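Local coordinates for protein SVS_variant_AS1 (Streptomyces sp. CWA1, PDB 6TJA) that probably cyclises geranylgeranyl diphosphate to the diterpene spiroviolene, as an engineered class I terpene cyclase derived from ancestral sequence reconstruction, at residues 9-17 against 330-338. Numbering follows the deposited sequence.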
# COMPACT_ATOMS: atom_id res chain seq x y z
N ASP A 9 -2.09 15.59 -34.87
CA ASP A 9 -3.48 16.14 -34.77
C ASP A 9 -4.01 15.95 -33.33
O ASP A 9 -4.60 14.89 -33.04
CB ASP A 9 -4.40 15.51 -35.82
CG ASP A 9 -4.24 16.09 -37.21
OD1 ASP A 9 -3.15 16.63 -37.52
OD2 ASP A 9 -5.22 16.01 -37.99
N LEU A 10 -3.85 16.98 -32.49
CA LEU A 10 -3.97 16.95 -31.01
C LEU A 10 -5.03 17.97 -30.57
O LEU A 10 -4.76 19.18 -30.59
CB LEU A 10 -2.59 17.28 -30.40
CG LEU A 10 -1.83 18.48 -31.00
CD1 LEU A 10 -1.01 19.22 -29.94
CD2 LEU A 10 -0.92 18.07 -32.15
N PRO A 11 -6.24 17.55 -30.15
CA PRO A 11 -7.28 18.51 -29.75
C PRO A 11 -6.86 19.24 -28.47
O PRO A 11 -6.11 18.70 -27.66
CB PRO A 11 -8.54 17.64 -29.57
CG PRO A 11 -8.01 16.25 -29.24
CD PRO A 11 -6.67 16.15 -29.95
N PRO A 12 -7.32 20.50 -28.22
CA PRO A 12 -6.97 21.20 -26.99
C PRO A 12 -7.66 20.52 -25.80
O PRO A 12 -8.64 19.83 -26.00
CB PRO A 12 -7.43 22.65 -27.23
CG PRO A 12 -8.54 22.53 -28.26
CD PRO A 12 -8.27 21.26 -29.05
N ILE A 13 -7.11 20.69 -24.60
CA ILE A 13 -7.55 20.00 -23.35
C ILE A 13 -8.80 20.71 -22.79
O ILE A 13 -8.75 21.96 -22.69
CB ILE A 13 -6.41 19.99 -22.33
CG1 ILE A 13 -5.15 19.36 -22.93
CG2 ILE A 13 -6.83 19.29 -21.04
CD1 ILE A 13 -3.91 19.50 -22.06
N TYR A 14 -9.86 19.95 -22.48
CA TYR A 14 -11.02 20.39 -21.65
C TYR A 14 -10.56 20.46 -20.19
O TYR A 14 -10.20 19.42 -19.63
CB TYR A 14 -12.23 19.44 -21.80
CG TYR A 14 -13.46 19.90 -21.06
CD1 TYR A 14 -14.01 21.14 -21.34
CD2 TYR A 14 -14.04 19.15 -20.05
CE1 TYR A 14 -15.11 21.61 -20.65
CE2 TYR A 14 -15.15 19.62 -19.34
CZ TYR A 14 -15.69 20.86 -19.65
OH TYR A 14 -16.78 21.38 -19.00
N CYS A 15 -10.46 21.64 -19.60
CA CYS A 15 -10.04 21.77 -18.19
C CYS A 15 -10.54 23.08 -17.59
O CYS A 15 -9.73 23.97 -17.28
CB CYS A 15 -8.54 21.69 -18.01
SG CYS A 15 -8.08 21.21 -16.32
N PRO A 16 -11.83 23.17 -17.37
CA PRO A 16 -12.40 24.38 -16.79
C PRO A 16 -12.23 24.39 -15.29
O PRO A 16 -13.19 24.38 -14.60
CB PRO A 16 -13.85 24.28 -17.19
CG PRO A 16 -14.10 22.83 -17.24
CD PRO A 16 -12.86 22.19 -17.73
N LEU A 17 -11.01 24.41 -14.82
CA LEU A 17 -10.69 24.41 -13.43
C LEU A 17 -9.77 25.57 -13.07
O LEU A 17 -9.14 26.14 -13.90
CB LEU A 17 -10.05 23.08 -13.06
CG LEU A 17 -10.82 21.87 -12.55
CD1 LEU A 17 -12.15 21.69 -13.19
CD2 LEU A 17 -10.05 20.60 -12.70
N LEU A 330 -2.11 30.01 -23.59
CA LEU A 330 -2.60 28.63 -23.83
C LEU A 330 -4.05 28.70 -24.32
O LEU A 330 -4.81 29.57 -23.81
CB LEU A 330 -2.53 27.81 -22.54
CG LEU A 330 -1.14 27.61 -21.94
CD1 LEU A 330 -1.24 26.85 -20.63
CD2 LEU A 330 -0.20 26.90 -22.91
N THR A 331 -4.42 27.82 -25.25
CA THR A 331 -5.82 27.55 -25.68
C THR A 331 -6.33 26.31 -24.94
O THR A 331 -5.61 25.30 -24.89
CB THR A 331 -5.93 27.44 -27.21
OG1 THR A 331 -4.99 26.46 -27.67
CG2 THR A 331 -5.68 28.76 -27.91
N TRP A 332 -7.53 26.40 -24.39
CA TRP A 332 -8.30 25.27 -23.81
C TRP A 332 -9.58 25.03 -24.60
O TRP A 332 -10.15 26.02 -25.08
CB TRP A 332 -8.63 25.60 -22.36
CG TRP A 332 -7.40 25.93 -21.59
CD1 TRP A 332 -6.85 27.16 -21.43
CD2 TRP A 332 -6.54 25.00 -20.89
NE1 TRP A 332 -5.72 27.07 -20.68
CE2 TRP A 332 -5.50 25.76 -20.32
CE3 TRP A 332 -6.57 23.62 -20.66
CZ2 TRP A 332 -4.49 25.19 -19.56
CZ3 TRP A 332 -5.56 23.05 -19.92
CH2 TRP A 332 -4.54 23.82 -19.37
N ALA A 333 -10.04 23.77 -24.64
CA ALA A 333 -11.37 23.36 -25.15
C ALA A 333 -12.43 23.95 -24.21
O ALA A 333 -12.25 23.81 -22.99
CB ALA A 333 -11.51 21.86 -25.22
N GLU A 334 -13.49 24.51 -24.78
CA GLU A 334 -14.60 25.15 -24.03
C GLU A 334 -15.63 24.09 -23.63
O GLU A 334 -16.27 24.26 -22.57
CB GLU A 334 -15.19 26.26 -24.90
CG GLU A 334 -16.28 27.06 -24.23
CD GLU A 334 -16.85 28.14 -25.13
OE1 GLU A 334 -16.14 28.53 -26.09
OE2 GLU A 334 -18.00 28.58 -24.88
N SER A 335 -15.77 23.02 -24.42
CA SER A 335 -16.75 21.92 -24.19
C SER A 335 -16.01 20.59 -24.09
O SER A 335 -14.96 20.42 -24.71
CB SER A 335 -17.76 21.84 -25.31
OG SER A 335 -18.24 23.13 -25.67
N PRO A 336 -16.57 19.59 -23.36
CA PRO A 336 -16.06 18.21 -23.40
C PRO A 336 -16.37 17.55 -24.75
O PRO A 336 -17.31 17.93 -25.38
CB PRO A 336 -16.80 17.53 -22.24
CG PRO A 336 -18.11 18.27 -22.17
CD PRO A 336 -17.75 19.71 -22.48
N SER A 337 -15.57 16.59 -25.18
CA SER A 337 -15.71 15.87 -26.47
C SER A 337 -16.77 14.77 -26.33
O SER A 337 -17.20 14.22 -27.33
CB SER A 337 -14.39 15.34 -26.90
OG SER A 337 -13.84 14.52 -25.87
N ASP A 338 -17.19 14.47 -25.11
CA ASP A 338 -18.19 13.42 -24.82
C ASP A 338 -18.86 13.81 -23.51
O ASP A 338 -18.12 14.10 -22.56
CB ASP A 338 -17.50 12.04 -24.78
CG ASP A 338 -18.41 10.88 -24.42
OD1 ASP A 338 -19.62 11.02 -24.59
OD2 ASP A 338 -17.90 9.84 -23.96
O HOH W 1 -11.14 24.01 -20.51
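Tyr14 lays its ring against Pro336, and this is one of the closely packed parts of the contact between 9-17 and 330-338. Pro336 CD sits 3.9 Å from the Tyr14 ring centroid, 20° off the ring normal, which meets the geometry of a CH-pi contact over the face. The opposite face receives Pro16 CD of the same segment, so the phenol is sandwiched between two prolines. Its CG lies anti to the backbone N (chi1 -176°), a torsion that swings the ring alongside Pro336, while the carbonyl oxygens of Ala333 and Glu334 approach its edge.

A second cluster forms around Trp332. The benzo edge of the indole brings CZ3 to 3.8 Å from Cys15 CB and 4.0 Å from Ile13 CB, and Ile13 O meets the ring rim near its plane. Between the two aromatic residues the backbones are joined by one direct hydrogen bond, from Ala333 N to Ile13 O at 3.0 Å. Its N-H...O angle of 147° shows a bent bond, and the donor stands well above the carbonyl plane. A water continues the link, accepting from Cys15 N at 2.6 Å and donating to Ala333 O at 2.7 Å.

Toward Thr331 the packing is looser: exposed Pro12 brings CB only to 4.0 Å from Thr331 O. Beyond Ala333, the exposed side chains of Glu334 and Ser335 set out away from 9-17. Arg303 of helix 289-309 binds Cys15 O and makes a cation-pi contact with Trp332, while Arg269 of helix 258-283 binds Tyr14 O. With the touching parts steeply inclined to each other, this is a surface crossing of the loop before helix 25-38 and a loop after helix 289-309 in an all-helical class I terpene synthase fold.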